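Local coordinates for protein putative aldehyde dehydrogenase AldY (Bacillus subtilis, PDB 4DNG) that probably oxidises aldehydes to carboxylates with NAD(+) as the electron acceptor, and may help to protect cells against stress from ethanol and related compounds, at residues A[408-413]-A[430-435]; A[259-264]-A[397-402]; A[23-28]-A[35-40]. All blocks are in the same frame, centred on the assembly; numbering follows the deposited sequence.

Overall arrangement
Contacts 1 and 2 belong to one mixed sheet and its helical cover, where strands 410-414 and 258-262 are neighbours: the backbone of Ala412 probably hydrogen-bonds to that of Pro259 and Ala261. Contact 1 is a parallel strand pair at the edge of this chain's sheet, partly buried and continued by the second subunit. Contact 2 is fully buried and purely apolar, a helix lying on the same sheet. Contact 3, with its centre about 37 and 43 Å from those of the others and across the centre of the chain, is an antiparallel hairpin near the N-terminus. Partly exposed, it mixes backbone bonds and a partly exposed Asp-Thr pair with buried isoleucines.

Contact 1 (A[408-413]-A[430-435]); sequences GLSSAV and SGMTHV
A first torsion of 55° sets Ser411 OG between its backbone N and carbonyl carbon, and one of -49° turns Thr433 OG1 anti to the carbonyl carbon; from paired positions on one face of the sheet the two hydroxyls meet. Thr433 OG1 donates to Ser411 OG at 2.8 Å, and is also hydrogen-bonded to Lys472 NZ of the second subunit. Ser411 OG in turn gives a weak bond to Met432 O. Small hydroxyl residues suit this spot, since their short side chains can satisfy one another on a buried face. Further along that face, Val413 and Val435 run alongside one another, with CG1 of Val413 3.6 Å from CG1 of Val435; beta-branched residues fit the extended backbone well. On the other face lie Ser410, Met432, Ala412 and His434, with Ser410 OG 3.6 Å from Met432 CG, while the methionine's bent chain carries its sulfur away.

Between the two faces the backbones form a parallel ladder. Leu409 O accepts from Met432 N, and Ser411 N gives to Met432 O at 2.8 Å. Ser411 O then takes His434 N, and Val413 N reaches His434 O in a nearly straight bond (171°). At the start of the pair, before strand 410-414, the side chain of Leu409 lies about 4 Å from that of Glu253, a predicted active-site residue. The strands and the intervening helix 418-425 form a beta-alpha-beta unit, and residues 432-435 also pair with a strand of the second subunit, the intersubunit sheet extension characteristic of aldehyde dehydrogenases.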
# COMPACT_ATOMS: atom_id res chain seq x y z
N GLY A 408 0.70 10.34 13.79
CA GLY A 408 2.00 10.22 14.43
C GLY A 408 2.90 9.31 13.62
O GLY A 408 2.54 8.16 13.35
N LEU A 409 4.06 9.83 13.21
CA LEU A 409 5.07 9.04 12.52
C LEU A 409 6.12 8.51 13.50
O LEU A 409 6.39 7.31 13.56
CB LEU A 409 5.74 9.87 11.41
CG LEU A 409 7.03 9.32 10.77
CD1 LEU A 409 6.78 8.07 9.93
CD2 LEU A 409 7.72 10.40 9.97
N SER A 410 6.72 9.44 14.25
CA SER A 410 7.74 9.11 15.24
C SER A 410 7.42 9.77 16.58
O SER A 410 6.79 10.83 16.63
CB SER A 410 9.13 9.55 14.75
OG SER A 410 10.11 8.59 15.11
N SER A 411 7.86 9.12 17.65
CA SER A 411 7.71 9.67 19.00
C SER A 411 8.95 9.39 19.85
O SER A 411 9.74 8.48 19.54
CB SER A 411 6.47 9.09 19.65
OG SER A 411 6.55 7.68 19.63
N ALA A 412 9.10 10.17 20.92
CA ALA A 412 10.20 9.97 21.87
C ALA A 412 9.70 10.03 23.31
O ALA A 412 8.93 10.93 23.68
CB ALA A 412 11.32 10.99 21.63
N VAL A 413 10.12 9.07 24.11
CA VAL A 413 9.73 9.01 25.52
C VAL A 413 10.97 8.94 26.41
O VAL A 413 11.95 8.23 26.10
CB VAL A 413 8.70 7.88 25.82
CG1 VAL A 413 9.18 6.53 25.29
CG2 VAL A 413 8.39 7.78 27.31
N SER A 430 2.18 5.14 16.40
CA SER A 430 3.32 5.76 15.74
C SER A 430 4.17 4.59 15.30
O SER A 430 4.21 3.56 15.97
CB SER A 430 4.09 6.64 16.73
OG SER A 430 5.46 6.77 16.37
N GLY A 431 4.82 4.72 14.16
CA GLY A 431 5.65 3.63 13.65
C GLY A 431 6.84 3.43 14.57
O GLY A 431 7.15 2.29 14.96
N MET A 432 7.51 4.53 14.92
CA MET A 432 8.73 4.47 15.72
C MET A 432 8.61 5.23 17.05
O MET A 432 8.20 6.39 17.08
CB MET A 432 9.91 5.01 14.90
CG MET A 432 11.19 5.22 15.69
SD MET A 432 12.28 3.78 15.73
CE MET A 432 13.32 4.13 14.31
N THR A 433 8.98 4.58 18.15
CA THR A 433 9.27 5.30 19.39
C THR A 433 10.69 5.03 19.86
O THR A 433 11.12 3.87 19.92
CB THR A 433 8.33 4.90 20.53
OG1 THR A 433 6.98 4.94 20.07
CG2 THR A 433 8.51 5.84 21.72
N HIS A 434 11.39 6.08 20.25
CA HIS A 434 12.67 5.94 20.90
C HIS A 434 12.51 6.15 22.36
O HIS A 434 11.74 7.01 22.77
CB HIS A 434 13.64 6.99 20.41
CG HIS A 434 13.63 7.19 18.93
ND1 HIS A 434 14.23 6.35 18.10
CD2 HIS A 434 13.09 8.19 18.16
CE1 HIS A 434 14.07 6.77 16.85
NE2 HIS A 434 13.38 7.90 16.88
N VAL A 435 13.24 5.40 23.17
CA VAL A 435 13.25 5.67 24.59
C VAL A 435 14.57 6.31 24.94
O VAL A 435 15.61 5.73 24.74
CB VAL A 435 13.07 4.40 25.41
CG1 VAL A 435 11.65 3.91 25.34
CG2 VAL A 435 14.02 3.33 24.93

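Contact 2 (A[259-264]-A[397-402]); sequences PFAVLS and EAIDMA
Pro259, Ala261 and Leu263 face Ala398, Ile399 and Ala402 in a helix-on-sheet packing of the alpha/beta kind. Helix 395-403 belongs to a beta-alpha-beta crossover from strand 386-392 to strand 410-414, and on the way it covers strand 258-262, which, with strand 290-296, lies between them in the sheet.

Polar bonds lie at the borders of the packing. Ser264 OG, for example, bonds to Asp395 OD2 near the start of the helix, and Met401 O is held by the side chains of Arg292 and Asn373.

The interaction across the interface itself is apolar throughout, with no hydrogen bond from strand to helix. Alternation along the strand presents Pro259 and Ala261 to the helix and turns Phe260 and Val262 to the other side, where they meet Ala275 and Ala271 of helix 268-281. Small residues let the backbones come close: the CA atoms of Pro259 and Ala402 are 5.3 Å apart. The methyl of Ala402 rests against the proline ring, with its CB 3.6 Å from Pro259 CB and equally close to CG. Proline suits this place because its compact ring offers an apolar surface to the methyl. Ala261 CB makes a looser contact, 4.4 Å from Ile399 CD1. Longer side chains fill the wider end, where Phe424 of helix 418-425 touches both Leu263 and Ile399. With CG anti to the carbonyl carbon (chi1 -50°), Leu263 extends a branch to the helix and crosses Ile399 at about a right angle; its CD2 lies 3.9 Å from Ile399 CD1 and 4.0 Å from Ala398 CB.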
# COMPACT_ATOMS: atom_id res chain seq x y z
N PRO A 259 5.61 13.96 19.07
CA PRO A 259 5.63 14.29 20.48
C PRO A 259 6.94 13.85 21.14
O PRO A 259 7.51 12.82 20.79
CB PRO A 259 4.46 13.50 21.04
CG PRO A 259 4.40 12.27 20.17
CD PRO A 259 4.94 12.66 18.82
N PHE A 260 7.39 14.67 22.08
CA PHE A 260 8.52 14.39 22.92
C PHE A 260 7.88 14.32 24.30
O PHE A 260 7.39 15.33 24.81
CB PHE A 260 9.46 15.59 22.83
CG PHE A 260 10.84 15.35 23.37
CD1 PHE A 260 11.82 14.75 22.57
CD2 PHE A 260 11.20 15.80 24.63
CE1 PHE A 260 13.11 14.55 23.05
CE2 PHE A 260 12.49 15.61 25.11
CZ PHE A 260 13.44 14.99 24.32
N ALA A 261 7.83 13.13 24.88
CA ALA A 261 7.28 12.99 26.24
C ALA A 261 8.38 12.77 27.26
O ALA A 261 9.26 11.94 27.07
CB ALA A 261 6.24 11.87 26.32
N VAL A 262 8.30 13.53 28.36
CA VAL A 262 9.30 13.55 29.42
C VAL A 262 8.60 13.19 30.73
O VAL A 262 7.94 14.02 31.37
CB VAL A 262 9.98 14.93 29.52
CG1 VAL A 262 10.86 15.03 30.77
CG2 VAL A 262 10.77 15.24 28.27
N LEU A 263 8.76 11.93 31.13
CA LEU A 263 7.97 11.37 32.22
C LEU A 263 8.57 11.70 33.58
O LEU A 263 9.71 12.16 33.66
CB LEU A 263 7.82 9.85 32.03
CG LEU A 263 7.37 9.25 30.69
CD1 LEU A 263 6.94 7.80 30.89
CD2 LEU A 263 6.25 10.05 30.03
N SER A 264 7.80 11.44 34.64
CA SER A 264 8.19 11.82 36.01
C SER A 264 9.57 11.30 36.45
O SER A 264 10.33 12.03 37.08
CB SER A 264 7.11 11.42 37.02
OG SER A 264 6.71 10.08 36.85
N GLU A 397 -1.49 10.32 31.02
CA GLU A 397 -1.94 11.52 30.28
C GLU A 397 -0.88 11.99 29.28
O GLU A 397 -1.18 12.24 28.11
CB GLU A 397 -2.33 12.66 31.24
CG GLU A 397 -2.80 13.94 30.56
CD GLU A 397 -3.31 14.99 31.54
OE1 GLU A 397 -2.54 15.43 32.42
OE2 GLU A 397 -4.49 15.38 31.44
N ALA A 398 0.37 12.09 29.75
CA ALA A 398 1.51 12.40 28.88
C ALA A 398 1.48 11.58 27.59
O ALA A 398 1.61 12.13 26.49
CB ALA A 398 2.82 12.16 29.61
N ILE A 399 1.33 10.26 27.74
CA ILE A 399 1.26 9.33 26.63
C ILE A 399 -0.06 9.51 25.87
O ILE A 399 -0.07 9.49 24.64
CB ILE A 399 1.45 7.88 27.10
CG1 ILE A 399 2.71 7.74 27.99
CG2 ILE A 399 1.47 6.91 25.92
CD1 ILE A 399 4.04 8.16 27.38
N ASP A 400 -1.16 9.73 26.60
CA ASP A 400 -2.44 10.10 25.95
C ASP A 400 -2.30 11.36 25.08
O ASP A 400 -2.66 11.34 23.89
CB ASP A 400 -3.57 10.26 26.96
CG ASP A 400 -3.99 8.95 27.60
OD1 ASP A 400 -3.60 7.88 27.08
OD2 ASP A 400 -4.70 8.98 28.63
N MET A 401 -1.75 12.43 25.65
CA MET A 401 -1.51 13.69 24.93
C MET A 401 -0.64 13.53 23.69
O MET A 401 -0.83 14.24 22.69
CB MET A 401 -0.89 14.74 25.86
CG MET A 401 -1.84 15.31 26.89
SD MET A 401 -1.01 16.46 28.00
CE MET A 401 -2.37 17.56 28.45
N ALA A 402 0.31 12.59 23.75
CA ALA A 402 1.20 12.28 22.61
C ALA A 402 0.45 11.60 21.47
O ALA A 402 0.75 11.84 20.31
CB ALA A 402 2.37 11.41 23.07

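Contact 3 (A[23-28]-A[35-40]); sequences TEDILN and ITTASL
Ile26 and Ile35 join two antiparallel strands of a beta hairpin, 23-27 and 34-39, and together with Thr23 they bury more surface here than the other residues. Ile26 works through both backbone and side chain. Its N gives a hydrogen bond to Thr36 O at 2.8 Å, and its O receives Ile35 N, also at 2.8 Å. The side chain lies on the face shared with Glu24, Thr36 and Ala38, where CD1 stands 4.4 Å from Ala38 CB; a long aliphatic chain suits this side, which also packs on Glu93 of helix 83-94.

Ile35 stands where the strand direction changes. CG1 is anti to the carbonyl carbon (chi1 -63°), and the extended second torsion (167°) carries CD1 over the backbone at the end of the first strand, 3.7 Å from Leu27 C and 3.6 Å from Asn28 N. Met89 and Arg92 of helix 83-94 and Ile184 of helix 183-196 touch this side chain, so a bulky apolar residue is well placed to join the hairpin to the two helices.

Thr23, at the exposed end, belongs to the opposite face with Asp25, Thr37 and Ser39. The methyl of Thr37, CG2, packs 3.9 Å from Thr23 CB, while Thr23 CG2 leans toward Ser39 CA. Between the ends, Glu24 and Ala38 exchange a reciprocal pair of backbone bonds, and Gln181 ties down the first strand through Glu24 OE2, Asp25 O and Leu27 N. On the face of Thr23, Asp25 and Thr37 run alongside each other, and Thr37 OG1 donates to Asp25 OD1 at 2.6 Å, approaching from above the carboxylate, 50° out of its plane.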
# COMPACT_ATOMS: atom_id res chain seq x y z
N THR A 23 12.76 30.35 -15.99
CA THR A 23 13.91 30.03 -15.17
C THR A 23 13.67 30.49 -13.74
O THR A 23 12.81 31.32 -13.48
CB THR A 23 15.17 30.74 -15.65
OG1 THR A 23 15.03 32.13 -15.38
CG2 THR A 23 15.40 30.54 -17.14
N GLU A 24 14.44 29.93 -12.82
CA GLU A 24 14.37 30.31 -11.43
C GLU A 24 15.76 30.41 -10.85
O GLU A 24 16.60 29.53 -11.04
CB GLU A 24 13.59 29.28 -10.64
CG GLU A 24 13.52 29.62 -9.17
CD GLU A 24 12.20 29.26 -8.54
OE1 GLU A 24 11.27 28.85 -9.29
OE2 GLU A 24 12.08 29.38 -7.31
N ASP A 25 15.98 31.50 -10.12
CA ASP A 25 17.20 31.67 -9.38
C ASP A 25 17.16 30.86 -8.09
O ASP A 25 16.21 30.99 -7.28
CB ASP A 25 17.40 33.15 -9.09
CG ASP A 25 17.61 33.97 -10.35
OD1 ASP A 25 17.80 33.37 -11.44
OD2 ASP A 25 17.59 35.21 -10.25
N ILE A 26 18.15 29.99 -7.91
CA ILE A 26 18.28 29.27 -6.65
C ILE A 26 19.07 30.16 -5.72
O ILE A 26 20.17 30.61 -6.07
CB ILE A 26 18.93 27.88 -6.80
CG1 ILE A 26 18.17 27.08 -7.86
CG2 ILE A 26 18.98 27.18 -5.44
CD1 ILE A 26 18.65 25.66 -8.07
N LEU A 27 18.50 30.44 -4.56
CA LEU A 27 19.02 31.46 -3.66
C LEU A 27 19.62 30.89 -2.38
O LEU A 27 19.19 29.85 -1.89
CB LEU A 27 17.92 32.47 -3.33
CG LEU A 27 17.17 33.21 -4.46
CD1 LEU A 27 16.24 34.27 -3.90
CD2 LEU A 27 18.10 33.84 -5.49
N ASN A 28 20.58 31.61 -1.83
CA ASN A 28 21.00 31.38 -0.48
C ASN A 28 19.98 32.10 0.36
O ASN A 28 19.69 33.25 0.12
CB ASN A 28 22.38 31.94 -0.26
CG ASN A 28 22.87 31.74 1.15
OD1 ASN A 28 22.09 31.72 2.07
ND2 ASN A 28 24.16 31.60 1.30
N ILE A 35 22.75 31.60 -6.18
CA ILE A 35 23.72 30.51 -6.27
C ILE A 35 23.91 30.07 -7.73
O ILE A 35 25.04 30.02 -8.21
CB ILE A 35 23.32 29.33 -5.36
CG1 ILE A 35 23.32 29.78 -3.88
CG2 ILE A 35 24.21 28.10 -5.62
CD1 ILE A 35 22.64 28.82 -2.93
N THR A 36 22.81 29.72 -8.39
CA THR A 36 22.69 29.62 -9.86
C THR A 36 21.29 30.00 -10.31
O THR A 36 20.39 30.28 -9.51
CB THR A 36 22.75 28.20 -10.41
OG1 THR A 36 22.25 27.26 -9.44
CG2 THR A 36 24.09 27.85 -10.87
N THR A 37 21.13 29.89 -11.62
CA THR A 37 19.86 30.03 -12.30
C THR A 37 19.57 28.72 -13.03
O THR A 37 20.43 28.17 -13.73
CB THR A 37 19.93 31.23 -13.26
OG1 THR A 37 19.99 32.43 -12.48
CG2 THR A 37 18.71 31.28 -14.18
N ALA A 38 18.38 28.19 -12.85
CA ALA A 38 18.07 26.92 -13.47
C ALA A 38 16.88 27.09 -14.39
O ALA A 38 15.88 27.72 -14.01
CB ALA A 38 17.81 25.86 -12.42
N SER A 39 17.01 26.55 -15.59
CA SER A 39 15.93 26.50 -16.56
C SER A 39 15.00 25.34 -16.22
O SER A 39 15.45 24.24 -15.88
CB SER A 39 16.48 26.30 -17.96
OG SER A 39 17.10 25.04 -18.06
N LEU A 40 13.70 25.60 -16.33
CA LEU A 40 12.66 24.68 -15.89
C LEU A 40 12.26 23.75 -17.02
O LEU A 40 11.92 24.19 -18.11
CB LEU A 40 11.45 25.49 -15.41
CG LEU A 40 11.79 26.44 -14.26
CD1 LEU A 40 10.57 27.22 -13.78
CD2 LEU A 40 12.42 25.63 -13.13